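Local coordinates for protein 3'-5' exonuclease crn-4 (Caenorhabditis elegans, PDB 5DK5) that degrades RNA and DNA from the 3' end as a DEDDh-family exonuclease and takes part in the breakdown of DNA during apoptosis, at residues Q35-Q43 with R128-L136; K244-L252 with H284-Y292. All coordinates share one frame; numbering follows the deposited sequence.

Contact 1 of 2, residues Q35-Q43 with R128-L136; sequences QDYPCEVIQ and RIAQYQMKL. With IPA (isopropyl alcohol), chain M.
In the RNase H-like exonuclease fold of this DEDDh nuclease, helix 124-136 packs against the entry to strand 41-50, and Q133 and Y132 meet V41, C39 and P38 at that junction. The one direct hydrogen bond across it runs from the backbone: V41 N reaches Q133 OE1 at 2.8 Å. The donor lies in the plane of the Q133 carbonyl with a C=O...N angle of 151°, a favourable approach; the N-H partner requires the amide to turn its oxygen this way. Q133 can present that oxygen because CG stands anti to its backbone N (chi1 -179°) and the chain then bends at chi2 (62°). Water 3 donates a second bond to OE1 and also to V41 O, so the oxygen is gripped twice, while water 2 links Q133 NE2 to E40 OE2, a carboxylate oxygen that also accepts from V69 N.

Beside it, V41 CG2 touches I129 CG2 at 3.7 Å, the two side chains crossing at about a right angle; both also rest on F26 of strand 20-28, the strand that carries the magnesium ligands D25 and E27.

The Y132 ring comes in alongside the loop, with C39 O at its edge, 3.4 Å from CD2, and P38 CB 3.3 Å from Y132 OH, whose hydrogen-bond partner is F301 O. Over the centre of one face sits the isopropanol methyl C1, 3.4 Å above the plane. The alcohol, probably from the crystallisation liquor, takes a bond from R128 NH1 to O2 (3.2 Å); R128 NE is bonded to Q124 OE1 of the same helix, and C39 SG lies near the guanidinium plane, at its edge. Water 1 bridges C39 O and I129 O.

Contact 2 of 2, residues K244-L252 with H284-Y292; sequences KIFERVLPL and HQQTPHDLY
The H284 imidazole is sandwiched: P251 CA lies over the centre of one face, 3.5 Å from the centroid, a CH-pi contact, while T287 N sits above the opposite face toward the rim. At the ring edge are R248 O and V249 O. H284 NE2 donates to R248 O (3.1 Å, N-H...O angle 151°), tilted 24° from the carbonyl plane, and ND1 accepts from Q286 N. With CG anti to the backbone N (chi1 -160°), the ring is carried to the C-terminal end of helix 239-249, where L250 is the first residue to leave helical geometry. Replacing H284 by an alanine is likely to leave R248 O without its imidazole donor, Q286 N without its acceptor and P251 without the ring it packs on. The segment 284-292, a loop with a short 3-10 turn, continues along the same helix: P288 CD meets R248 O at 3.3 Å, and L291 CD1 lies 3.9 Å from R248 CB. Y292 OH meets both methyls of V249, CG1 and CG2, at 3.4 Å, and water 5, in the plane of the Y292 ring at its edge, joins the hydroxyl to V249 O.

Contact 1 closes before contact 2 opens along the chain, and their centres lie 15 Å apart. Helices 124-136 and 239-249 bring them together: Q131 OE1 probably accepts a hydrogen bond from L252 N (2.6 Å), and R128 CD packs on F246 CD2 at 3.5 Å. Helix 300-305 is shared: F301 O is hydrogen-bonded to Y132 OH, and the F301 side chain touches I245 and V249. Contact 1 lies deeper, the I129 side chain about 7 Å from the magnesium ion; contact 2 is more peripheral, the P251 side chain about 9 Å from the zinc ion. This helix contact is one connection between catalytic core and zinc-bearing C-terminal part; the mixed sheet containing strands 41-50 and 253-256 is another.

Contact 1 of 2, residues Q35-Q43 with R128-L136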
ATOM      1  N   GLN B  35       3.263  11.944  -1.117  1.00 32.78           N
ATOM      2  CA  GLN B  35       4.242  12.167  -0.058  1.00 32.61           C
ATOM      3  C   GLN B  35       3.637  11.960   1.328  1.00 30.21           C
ATOM      4  O   GLN B  35       4.365  11.800   2.309  1.00 27.79           O
ATOM      5  CB  GLN B  35       4.828  13.578  -0.162  1.00 37.16           C
ATOM      6  CG  GLN B  35       5.709  13.789  -1.383  1.00 41.79           C
ATOM      7  CD  GLN B  35       6.916  12.870  -1.396  1.00 45.17           C
ATOM      8  OE1 GLN B  35       7.602  12.711  -0.387  1.00 46.20           O
ATOM      9  NE2 GLN B  35       7.174  12.247  -2.541  1.00 46.54           N
ATOM     10  N   ASP B  36       2.310  11.968   1.413  1.00 26.44           N
ATOM     11  CA  ASP B  36       1.640  11.702   2.680  1.00 24.53           C
ATOM     12  C   ASP B  36       1.580  10.194   2.878  1.00 22.27           C
ATOM     13  O   ASP B  36       0.504   9.594   2.888  1.00 23.65           O
ATOM     14  CB  ASP B  36       0.238  12.318   2.706  1.00 25.94           C
ATOM     15  CG  ASP B  36      -0.325  12.425   4.111  1.00 25.92           C
ATOM     16  OD1 ASP B  36       0.301  11.886   5.048  1.00 26.17           O
ATOM     17  OD2 ASP B  36      -1.395  13.047   4.277  1.00 24.77           O
ATOM     18  N   TYR B  37       2.754   9.590   3.031  1.00 24.20           N
ATOM     19  CA  TYR B  37       2.894   8.144   3.047  1.00 24.05           C
ATOM     20  C   TYR B  37       3.716   7.702   4.258  1.00 25.30           C
ATOM     21  O   TYR B  37       4.781   8.261   4.513  1.00 28.11           O
ATOM     22  CB  TYR B  37       3.561   7.676   1.754  1.00 27.41           C
ATOM     23  CG  TYR B  37       3.421   6.198   1.475  1.00 26.34           C
ATOM     24  CD1 TYR B  37       4.354   5.288   1.954  1.00 25.25           C
ATOM     25  CD2 TYR B  37       2.360   5.716   0.720  1.00 22.82           C
ATOM     26  CE1 TYR B  37       4.227   3.934   1.695  1.00 24.93           C
ATOM     27  CE2 TYR B  37       2.227   4.369   0.457  1.00 22.95           C
ATOM     28  CZ  TYR B  37       3.162   3.483   0.945  1.00 23.67           C
ATOM     29  OH  TYR B  37       3.028   2.139   0.681  1.00 27.26           O
ATOM     30  N   PRO B  38       3.231   6.695   5.008  1.00 20.71           N
ATOM     31  CA  PRO B  38       3.946   6.222   6.198  1.00 19.87           C
ATOM     32  C   PRO B  38       5.079   5.262   5.847  1.00 20.18           C
ATOM     33  O   PRO B  38       4.958   4.054   6.050  1.00 19.32           O
ATOM     34  CB  PRO B  38       2.845   5.523   6.996  1.00 17.07           C
ATOM     35  CG  PRO B  38       1.960   4.954   5.948  1.00 16.58           C
ATOM     36  CD  PRO B  38       1.974   5.951   4.807  1.00 17.21           C
ATOM     37  N   CYS B  39       6.173   5.813   5.328  1.00 20.92           N
ATOM     38  CA  CYS B  39       7.305   5.020   4.863  1.00 21.10           C
ATOM     39  C   CYS B  39       7.832   4.070   5.935  1.00 22.71           C
ATOM     40  O   CYS B  39       8.207   4.496   7.028  1.00 21.48           O
ATOM     41  CB  CYS B  39       8.434   5.940   4.394  1.00 18.84           C
ATOM     42  SG  CYS B  39       7.985   7.032   3.029  1.00 29.40           S
ATOM     43  N   GLU B  40       7.850   2.780   5.605  1.00 21.11           N
ATOM     44  CA  GLU B  40       8.427   1.749   6.462  1.00 21.74           C
ATOM     45  C   GLU B  40       9.670   1.158   5.812  1.00 21.50           C
ATOM     46  O   GLU B  40       9.677   0.895   4.613  1.00 22.78           O
ATOM     47  CB  GLU B  40       7.419   0.634   6.728  1.00 23.32           C
ATOM     48  CG  GLU B  40       6.168   1.072   7.450  1.00 22.80           C
ATOM     49  CD  GLU B  40       5.140  -0.036   7.518  1.00 24.94           C
ATOM     50  OE1 GLU B  40       4.434  -0.255   6.510  1.00 24.02           O
ATOM     51  OE2 GLU B  40       5.047  -0.699   8.573  1.00 28.85           O
ATOM     52  N   VAL B  41      10.711   0.938   6.610  1.00 20.79           N
ATOM     53  CA  VAL B  41      11.938   0.318   6.124  1.00 20.86           C
ATOM     54  C   VAL B  41      11.665  -1.096   5.618  1.00 19.49           C
ATOM     55  O   VAL B  41      11.015  -1.888   6.301  1.00 18.29           O
ATOM     56  CB  VAL B  41      13.011   0.261   7.230  1.00 23.31           C
ATOM     57  CG1 VAL B  41      14.262  -0.468   6.742  1.00 24.67           C
ATOM     58  CG2 VAL B  41      13.367   1.660   7.698  1.00 21.78           C
ATOM     59  N   ILE B  42      12.168  -1.407   4.425  1.00 18.10           N
ATOM     60  CA  ILE B  42      12.017  -2.741   3.845  1.00 19.19           C
ATOM     61  C   ILE B  42      13.367  -3.354   3.469  1.00 20.97           C
ATOM     62  O   ILE B  42      13.447  -4.541   3.154  1.00 22.07           O
ATOM     63  CB  ILE B  42      11.102  -2.720   2.603  1.00 17.57           C
ATOM     64  CG1 ILE B  42      11.592  -1.688   1.587  1.00 19.55           C
ATOM     65  CG2 ILE B  42       9.666  -2.417   3.020  1.00 16.95           C
ATOM     66  CD1 ILE B  42      10.792  -1.677   0.298  1.00 22.80           C
ATOM     67  N   GLN B  43      14.424  -2.547   3.501  1.00 23.99           N
ATOM     68  CA  GLN B  43      15.778  -3.072   3.373  1.00 24.71           C
ATOM     69  C   GLN B  43      16.763  -2.258   4.208  1.00 25.55           C
ATOM     70  O   GLN B  43      16.694  -1.029   4.257  1.00 25.68           O
ATOM     71  CB  GLN B  43      16.222  -3.101   1.911  1.00 25.30           C
ATOM     72  CG  GLN B  43      17.543  -3.832   1.706  1.00 28.41           C
ATOM     73  CD  GLN B  43      17.852  -4.104   0.247  1.00 31.67           C
ATOM     74  OE1 GLN B  43      17.179  -3.597  -0.651  1.00 34.58           O
ATOM     75  NE2 GLN B  43      18.878  -4.912   0.005  1.00 31.54           N
ATOM     76  N   ARG B 128      14.861  11.389   8.559  1.00 29.04           N
ATOM     77  CA  ARG B 128      13.467  11.074   8.228  1.00 27.69           C
ATOM     78  C   ARG B 128      13.149   9.596   8.414  1.00 25.09           C
ATOM     79  O   ARG B 128      12.365   9.228   9.290  1.00 23.04           O
ATOM     80  CB  ARG B 128      13.143  11.489   6.788  1.00 28.10           C
ATOM     81  CG  ARG B 128      11.707  11.167   6.364  1.00 28.81           C
ATOM     82  CD  ARG B 128      11.354  11.785   5.013  1.00 27.08           C
ATOM     83  NE  ARG B 128      12.145  11.216   3.927  1.00 26.66           N
ATOM     84  CZ  ARG B 128      11.881  10.061   3.324  1.00 25.60           C
ATOM     85  NH1 ARG B 128      10.840   9.329   3.696  1.00 23.13           N
ATOM     86  NH2 ARG B 128      12.668   9.634   2.347  1.00 28.68           N
ATOM     87  N   ILE B 129      13.757   8.754   7.584  1.00 21.94           N
ATOM     88  CA  ILE B 129      13.412   7.336   7.530  1.00 21.16           C
ATOM     89  C   ILE B 129      13.629   6.642   8.870  1.00 22.28           C
ATOM     90  O   ILE B 129      12.726   5.979   9.381  1.00 20.45           O
ATOM     91  CB  ILE B 129      14.223   6.611   6.435  1.00 23.05           C
ATOM     92  CG1 ILE B 129      13.818   7.152   5.061  1.00 23.13           C
ATOM     93  CG2 ILE B 129      14.018   5.091   6.513  1.00 21.82           C
ATOM     94  CD1 ILE B 129      14.619   6.598   3.894  1.00 24.53           C
ATOM     95  N   ALA B 130      14.823   6.782   9.435  1.00 21.64           N
ATOM     96  CA  ALA B 130      15.113   6.147  10.712  1.00 21.66           C
ATOM     97  C   ALA B 130      14.174   6.687  11.782  1.00 21.63           C
ATOM     98  O   ALA B 130      13.492   5.922  12.456  1.00 21.19           O
ATOM     99  CB  ALA B 130      16.561   6.362  11.111  1.00 22.44           C
ATOM    100  N   GLN B 131      14.115   8.008  11.912  1.00 25.69           N
ATOM    101  CA  GLN B 131      13.309   8.642  12.954  1.00 27.82           C
ATOM    102  C   GLN B 131      11.846   8.188  12.915  1.00 28.87           C
ATOM    103  O   GLN B 131      11.253   7.886  13.952  1.00 27.26           O
ATOM    104  CB  GLN B 131      13.382  10.166  12.828  1.00 30.95           C
ATOM    105  CG  GLN B 131      13.467  10.881  14.161  1.00 32.60           C
ATOM    106  CD  GLN B 131      13.312  12.384  14.043  1.00 30.88           C
ATOM    107  OE1 GLN B 131      12.769  13.031  14.938  1.00 30.64           O
ATOM    108  NE2 GLN B 131      13.797  12.952  12.943  1.00 29.32           N
ATOM    109  N   TYR B 132      11.270   8.134  11.718  1.00 21.14           N
ATOM    110  CA  TYR B 132       9.865   7.767  11.565  1.00 20.49           C
ATOM    111  C   TYR B 132       9.639   6.292  11.878  1.00 19.88           C
ATOM    112  O   TYR B 132       8.664   5.933  12.541  1.00 19.61           O
ATOM    113  CB  TYR B 132       9.379   8.078  10.150  1.00 20.23           C
ATOM    114  CG  TYR B 132       7.890   7.889   9.973  1.00 19.96           C
ATOM    115  CD1 TYR B 132       6.994   8.848  10.420  1.00 21.73           C
ATOM    116  CD2 TYR B 132       7.382   6.752   9.364  1.00 18.95           C
ATOM    117  CE1 TYR B 132       5.634   8.682  10.264  1.00 21.71           C
ATOM    118  CE2 TYR B 132       6.020   6.577   9.201  1.00 21.08           C
ATOM    119  CZ  TYR B 132       5.153   7.545   9.653  1.00 21.94           C
ATOM    120  OH  TYR B 132       3.796   7.374   9.495  1.00 21.08           O
ATOM    121  N   GLN B 133      10.540   5.441  11.397  1.00 19.74           N
ATOM    122  CA  GLN B 133      10.449   4.009  11.651  1.00 19.28           C
ATOM    123  C   GLN B 133      10.594   3.713  13.143  1.00 21.83           C
ATOM    124  O   GLN B 133       9.933   2.816  13.671  1.00 22.44           O
ATOM    125  CB  GLN B 133      11.514   3.253  10.853  1.00 20.13           C
ATOM    126  CG  GLN B 133      11.483   1.741  11.025  1.00 18.88           C
ATOM    127  CD  GLN B 133      10.188   1.123  10.540  1.00 18.90           C
ATOM    128  OE1 GLN B 133       9.917   1.080   9.338  1.00 18.75           O
ATOM    129  NE2 GLN B 133       9.376   0.641  11.473  1.00 19.85           N
ATOM    130  N   MET B 134      11.456   4.471  13.818  1.00 23.77           N
ATOM    131  CA  MET B 134      11.656   4.307  15.256  1.00 24.90           C
ATOM    132  C   MET B 134      10.365   4.608  16.009  1.00 26.79           C
ATOM    133  O   MET B 134      10.062   3.971  17.017  1.00 29.36           O
ATOM    134  CB  MET B 134      12.777   5.218  15.765  1.00 25.99           C
ATOM    135  CG  MET B 134      14.185   4.828  15.324  1.00 29.60           C
ATOM    136  SD  MET B 134      14.712   3.177  15.788  1.00 51.53           S
ATOM    137  CE  MET B 134      16.333   3.165  15.032  1.00 72.94           C
ATOM    138  N   LYS B 135       9.610   5.584  15.515  1.00 26.43           N
ATOM    139  CA  LYS B 135       8.331   5.941  16.119  1.00 25.24           C
ATOM    140  C   LYS B 135       7.325   4.814  15.932  1.00 25.33           C
ATOM    141  O   LYS B 135       6.623   4.443  16.871  1.00 28.14           O
ATOM    142  CB  LYS B 135       7.788   7.237  15.512  1.00 25.10           C
ATOM    143  CG  LYS B 135       6.447   7.694  16.085  1.00 24.52           C
ATOM    144  CD  LYS B 135       6.581   8.114  17.539  1.00 26.04           C
ATOM    145  CE  LYS B 135       5.276   8.659  18.091  1.00 27.63           C
ATOM    146  NZ  LYS B 135       4.212   7.624  18.122  1.00 31.32           N
ATOM    147  N   LEU B 136       7.254   4.279  14.716  1.00 23.01           N
ATOM    148  CA  LEU B 136       6.349   3.172  14.422  1.00 22.47           C
ATOM    149  C   LEU B 136       6.650   1.971  15.312  1.00 23.27           C
ATOM    150  O   LEU B 136       5.738   1.316  15.817  1.00 25.96           O
ATOM    151  CB  LEU B 136       6.453   2.757  12.951  1.00 20.97           C
ATOM    152  CG  LEU B 136       6.059   3.780  11.886  1.00 18.24           C
ATOM    153  CD1 LEU B 136       6.156   3.148  10.508  1.00 21.17           C
ATOM    154  CD2 LEU B 136       4.661   4.321  12.131  1.00 22.95           C
TER
HETATM  155  C1  IPA M 305       6.997   9.278   6.826  1.00 48.91           C
HETATM  156  C2  IPA M 305       7.394  10.652   6.336  1.00 49.07           C
HETATM  157  C3  IPA M 305       8.074  11.406   7.459  1.00 49.76           C
HETATM  158  O2  IPA M 305       8.282  10.514   5.250  1.00 48.87           O
HETATM  159  O   HOH W   1      10.564   5.300   7.429  1.00 27.81           O
HETATM  160  O   HOH W   2       6.814  -0.777  11.025  1.00 31.83           O
HETATM  161  O   HOH W   3       9.467  -1.570   8.482  1.00 20.00           O

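Contact 2 of 2, residues K244-L252 with H284-Y292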
ATOM      1  N   LYS B 244       9.176  20.116   4.326  1.00 35.64           N
ATOM      2  CA  LYS B 244       8.850  21.141   5.309  1.00 36.66           C
ATOM      3  C   LYS B 244       7.877  20.596   6.350  1.00 35.31           C
ATOM      4  O   LYS B 244       7.999  20.892   7.537  1.00 34.31           O
ATOM      5  CB  LYS B 244       8.256  22.373   4.626  1.00 40.24           C
ATOM      6  CG  LYS B 244       9.164  23.006   3.583  1.00 45.12           C
ATOM      7  CD  LYS B 244      10.413  23.603   4.211  1.00 49.65           C
ATOM      8  CE  LYS B 244      11.299  24.262   3.166  1.00 53.33           C
ATOM      9  NZ  LYS B 244      12.560  24.796   3.755  1.00 56.59           N
ATOM     10  N   ILE B 245       6.913  19.800   5.894  1.00 34.62           N
ATOM     11  CA  ILE B 245       5.960  19.151   6.789  1.00 33.69           C
ATOM     12  C   ILE B 245       6.668  18.156   7.702  1.00 30.06           C
ATOM     13  O   ILE B 245       6.452  18.154   8.912  1.00 28.66           O
ATOM     14  CB  ILE B 245       4.854  18.412   6.001  1.00 27.08           C
ATOM     15  CG1 ILE B 245       3.954  19.408   5.262  1.00 30.27           C
ATOM     16  CG2 ILE B 245       4.026  17.522   6.927  1.00 26.35           C
ATOM     17  CD1 ILE B 245       3.077  20.270   6.159  1.00 31.26           C
ATOM     18  N   PHE B 246       7.496  17.302   7.106  1.00 25.00           N
ATOM     19  CA  PHE B 246       8.269  16.314   7.855  1.00 31.66           C
ATOM     20  C   PHE B 246       9.076  16.964   8.978  1.00 29.93           C
ATOM     21  O   PHE B 246       9.193  16.411  10.070  1.00 27.64           O
ATOM     22  CB  PHE B 246       9.221  15.557   6.921  1.00 36.91           C
ATOM     23  CG  PHE B 246       8.536  14.833   5.792  1.00 39.37           C
ATOM     24  CD1 PHE B 246       7.210  14.447   5.890  1.00 39.18           C
ATOM     25  CD2 PHE B 246       9.229  14.535   4.629  1.00 39.31           C
ATOM     26  CE1 PHE B 246       6.588  13.780   4.851  1.00 37.74           C
ATOM     27  CE2 PHE B 246       8.613  13.869   3.588  1.00 38.64           C
ATOM     28  CZ  PHE B 246       7.290  13.492   3.699  1.00 37.86           C
ATOM     29  N   GLU B 247       9.626  18.141   8.697  1.00 26.32           N
ATOM     30  CA  GLU B 247      10.495  18.834   9.645  1.00 36.36           C
ATOM     31  C   GLU B 247       9.759  19.218  10.924  1.00 34.81           C
ATOM     32  O   GLU B 247      10.335  19.189  12.012  1.00 34.90           O
ATOM     33  CB  GLU B 247      11.092  20.089   9.001  1.00 39.25           C
ATOM     34  CG  GLU B 247      12.232  19.813   8.028  1.00 40.99           C
ATOM     35  CD  GLU B 247      12.621  21.032   7.207  1.00 41.49           C
ATOM     36  OE1 GLU B 247      11.967  22.087   7.350  1.00 40.92           O
ATOM     37  OE2 GLU B 247      13.584  20.932   6.419  1.00 40.24           O
ATOM     38  N   ARG B 248       8.488  19.576  10.789  1.00 31.84           N
ATOM     39  CA  ARG B 248       7.691  20.007  11.931  1.00 32.18           C
ATOM     40  C   ARG B 248       7.098  18.814  12.672  1.00 30.13           C
ATOM     41  O   ARG B 248       6.998  18.822  13.898  1.00 29.94           O
ATOM     42  CB  ARG B 248       6.576  20.952  11.476  1.00 33.59           C
ATOM     43  CG  ARG B 248       7.050  22.118  10.612  1.00 34.59           C
ATOM     44  CD  ARG B 248       8.242  22.849  11.220  1.00 35.62           C
ATOM     45  NE  ARG B 248       8.572  24.073  10.486  1.00 36.74           N
ATOM     46  CZ  ARG B 248       8.084  25.282  10.758  1.00 33.53           C
ATOM     47  NH1 ARG B 248       7.229  25.464  11.757  1.00 38.05           N
ATOM     48  NH2 ARG B 248       8.455  26.322  10.022  1.00 37.18           N
ATOM     49  N   VAL B 249       6.709  17.786  11.924  1.00 27.62           N
ATOM     50  CA  VAL B 249       6.100  16.599  12.511  1.00 26.30           C
ATOM     51  C   VAL B 249       7.111  15.803  13.330  1.00 25.20           C
ATOM     52  O   VAL B 249       6.854  15.465  14.485  1.00 25.41           O
ATOM     53  CB  VAL B 249       5.498  15.684  11.425  1.00 23.90           C
ATOM     54  CG1 VAL B 249       5.010  14.363  12.028  1.00 23.05           C
ATOM     55  CG2 VAL B 249       4.362  16.396  10.714  1.00 36.38           C
ATOM     56  N   LEU B 250       8.256  15.502  12.727  1.00 27.57           N
ATOM     57  CA  LEU B 250       9.280  14.715  13.403  1.00 27.93           C
ATOM     58  C   LEU B 250       9.873  15.510  14.567  1.00 29.39           C
ATOM     59  O   LEU B 250      10.165  16.698  14.418  1.00 30.75           O
ATOM     60  CB  LEU B 250      10.375  14.302  12.423  1.00 27.60           C
ATOM     61  CG  LEU B 250       9.917  13.401  11.274  1.00 27.67           C
ATOM     62  CD1 LEU B 250      11.014  13.257  10.237  1.00 28.88           C
ATOM     63  CD2 LEU B 250       9.494  12.032  11.793  1.00 27.20           C
ATOM     64  N   PRO B 251      10.050  14.863  15.734  1.00 28.41           N
ATOM     65  CA  PRO B 251      10.536  15.584  16.921  1.00 28.01           C
ATOM     66  C   PRO B 251      11.962  16.121  16.797  1.00 28.91           C
ATOM     67  O   PRO B 251      12.218  17.240  17.241  1.00 31.72           O
ATOM     68  CB  PRO B 251      10.456  14.528  18.032  1.00 27.40           C
ATOM     69  CG  PRO B 251      10.438  13.221  17.330  1.00 28.15           C
ATOM     70  CD  PRO B 251       9.722  13.461  16.045  1.00 26.85           C
ATOM     71  N   LEU B 252      12.871  15.342  16.218  1.00 26.75           N
ATOM     72  CA  LEU B 252      14.268  15.759  16.110  1.00 27.45           C
ATOM     73  C   LEU B 252      14.546  16.460  14.785  1.00 27.65           C
ATOM     74  O   LEU B 252      14.065  16.046  13.730  1.00 28.44           O
ATOM     75  CB  LEU B 252      15.209  14.562  16.276  1.00 27.06           C
ATOM     76  CG  LEU B 252      15.079  13.777  17.585  1.00 26.96           C
ATOM     77  CD1 LEU B 252      16.107  12.658  17.638  1.00 26.71           C
ATOM     78  CD2 LEU B 252      15.217  14.685  18.800  1.00 49.91           C
ATOM     79  N   HIS B 284       8.102  15.078  21.965  1.00 42.92           N
ATOM     80  CA  HIS B 284       8.232  16.171  21.009  1.00 39.09           C
ATOM     81  C   HIS B 284       8.183  17.510  21.745  1.00 39.62           C
ATOM     82  O   HIS B 284       7.244  17.779  22.493  1.00 40.71           O
ATOM     83  CB  HIS B 284       7.120  16.087  19.958  1.00 32.91           C
ATOM     84  CG  HIS B 284       7.421  16.835  18.693  1.00 30.41           C
ATOM     85  ND1 HIS B 284       8.177  17.984  18.671  1.00 32.00           N
ATOM     86  CD2 HIS B 284       7.070  16.588  17.410  1.00 29.84           C
ATOM     87  CE1 HIS B 284       8.274  18.421  17.426  1.00 32.58           C
ATOM     88  NE2 HIS B 284       7.612  17.589  16.642  1.00 31.71           N
ATOM     89  N   GLN B 285       9.198  18.343  21.532  1.00 40.36           N
ATOM     90  CA  GLN B 285       9.339  19.596  22.275  1.00 40.76           C
ATOM     91  C   GLN B 285       8.679  20.782  21.571  1.00 38.96           C
ATOM     92  O   GLN B 285       8.470  21.833  22.175  1.00 41.26           O
ATOM     93  CB  GLN B 285      10.820  19.899  22.510  1.00 42.28           C
ATOM     94  CG  GLN B 285      11.534  18.854  23.350  1.00 41.96           C
ATOM     95  CD  GLN B 285      10.944  18.726  24.739  1.00 41.16           C
ATOM     96  OE1 GLN B 285      10.782  19.718  25.451  1.00 42.66           O
ATOM     97  NE2 GLN B 285      10.607  17.503  25.129  1.00 39.85           N
ATOM     98  N   GLN B 286       8.362  20.608  20.292  1.00 36.45           N
ATOM     99  CA  GLN B 286       7.735  21.656  19.493  1.00 35.22           C
ATOM    100  C   GLN B 286       6.606  21.091  18.633  1.00 32.47           C
ATOM    101  O   GLN B 286       6.615  21.236  17.412  1.00 30.24           O
ATOM    102  CB  GLN B 286       8.781  22.339  18.610  1.00 32.03           C
ATOM    103  CG  GLN B 286       9.910  22.988  19.396  1.00 36.48           C
ATOM    104  CD  GLN B 286      10.972  23.595  18.504  1.00 36.44           C
ATOM    105  OE1 GLN B 286      11.745  22.880  17.865  1.00 35.14           O
ATOM    106  NE2 GLN B 286      11.015  24.921  18.453  1.00 37.39           N
ATOM    107  N   THR B 287       5.638  20.448  19.280  1.00 34.70           N
ATOM    108  CA  THR B 287       4.528  19.817  18.572  1.00 35.77           C
ATOM    109  C   THR B 287       3.794  20.832  17.690  1.00 34.97           C
ATOM    110  O   THR B 287       3.309  21.846  18.190  1.00 34.46           O
ATOM    111  CB  THR B 287       3.520  19.186  19.551  1.00 38.22           C
ATOM    112  OG1 THR B 287       4.204  18.293  20.439  1.00 40.18           O
ATOM    113  CG2 THR B 287       2.440  18.420  18.793  1.00 36.23           C
ATOM    114  N   PRO B 288       3.714  20.568  16.372  1.00 32.92           N
ATOM    115  CA  PRO B 288       3.037  21.514  15.477  1.00 34.86           C
ATOM    116  C   PRO B 288       1.515  21.373  15.532  1.00 35.55           C
ATOM    117  O   PRO B 288       0.914  20.779  14.638  1.00 34.88           O
ATOM    118  CB  PRO B 288       3.585  21.131  14.103  1.00 32.29           C
ATOM    119  CG  PRO B 288       3.808  19.664  14.205  1.00 27.42           C
ATOM    120  CD  PRO B 288       4.253  19.414  15.629  1.00 27.75           C
ATOM    121  N   HIS B 289       0.908  21.922  16.579  1.00 45.29           N
ATOM    122  CA  HIS B 289      -0.537  21.834  16.765  1.00 46.43           C
ATOM    123  C   HIS B 289      -1.290  22.509  15.623  1.00 47.62           C
ATOM    124  O   HIS B 289      -2.387  22.084  15.256  1.00 46.85           O
ATOM    125  CB  HIS B 289      -0.939  22.466  18.099  1.00 48.73           C
ATOM    126  CG  HIS B 289      -0.331  21.795  19.291  1.00 49.32           C
ATOM    127  ND1 HIS B 289      -0.654  20.508  19.666  1.00 48.97           N
ATOM    128  CD2 HIS B 289       0.582  22.231  20.192  1.00 50.06           C
ATOM    129  CE1 HIS B 289       0.033  20.181  20.745  1.00 48.62           C
ATOM    130  NE2 HIS B 289       0.790  21.209  21.085  1.00 49.45           N
ATOM    131  N   ASP B 290      -0.692  23.557  15.066  1.00 50.33           N
ATOM    132  CA  ASP B 290      -1.303  24.308  13.971  1.00 50.82           C
ATOM    133  C   ASP B 290      -1.576  23.435  12.749  1.00 49.11           C
ATOM    134  O   ASP B 290      -2.468  23.733  11.956  1.00 53.79           O
ATOM    135  CB  ASP B 290      -0.405  25.482  13.575  1.00 52.90           C
ATOM    136  CG  ASP B 290       1.020  25.051  13.280  1.00 52.48           C
ATOM    137  OD1 ASP B 290       1.787  24.843  14.242  1.00 52.75           O
ATOM    138  OD2 ASP B 290       1.375  24.919  12.089  1.00 52.19           O
ATOM    139  N   LEU B 291      -0.804  22.364  12.601  1.00 35.58           N
ATOM    140  CA  LEU B 291      -0.960  21.453  11.470  1.00 36.30           C
ATOM    141  C   LEU B 291      -1.969  20.341  11.760  1.00 36.28           C
ATOM    142  O   LEU B 291      -2.367  19.605  10.856  1.00 34.87           O
ATOM    143  CB  LEU B 291       0.392  20.835  11.099  1.00 34.21           C
ATOM    144  CG  LEU B 291       1.490  21.791  10.628  1.00 35.40           C
ATOM    145  CD1 LEU B 291       2.791  21.031  10.431  1.00 35.28           C
ATOM    146  CD2 LEU B 291       1.088  22.497   9.342  1.00 36.10           C
ATOM    147  N   TYR B 292      -2.385  20.234  13.020  1.00 44.77           N
ATOM    148  CA  TYR B 292      -3.183  19.103  13.491  1.00 44.98           C
ATOM    149  C   TYR B 292      -4.615  19.481  13.888  1.00 47.49           C
ATOM    150  O   TYR B 292      -5.279  18.726  14.602  1.00 47.10           O
ATOM    151  CB  TYR B 292      -2.483  18.449  14.690  1.00 41.84           C
ATOM    152  CG  TYR B 292      -1.142  17.809  14.387  1.00 37.61           C
ATOM    153  CD1 TYR B 292      -0.798  17.428  13.096  1.00 33.34           C
ATOM    154  CD2 TYR B 292      -0.222  17.578  15.402  1.00 36.42           C
ATOM    155  CE1 TYR B 292       0.423  16.841  12.825  1.00 32.38           C
ATOM    156  CE2 TYR B 292       1.001  16.991  15.141  1.00 35.05           C
ATOM    157  CZ  TYR B 292       1.317  16.625  13.851  1.00 31.63           C
ATOM    158  OH  TYR B 292       2.532  16.039  13.588  1.00 29.10           O
TER
HETATM  159  O   HOH W   4       7.492  21.489  14.889  1.00 35.72           O
HETATM  160  O   HOH W   5       4.370  15.860  15.556  1.00 28.72           O
HETATM  161  O   HOH W   6      11.660  17.779  19.899  1.00 29.52           O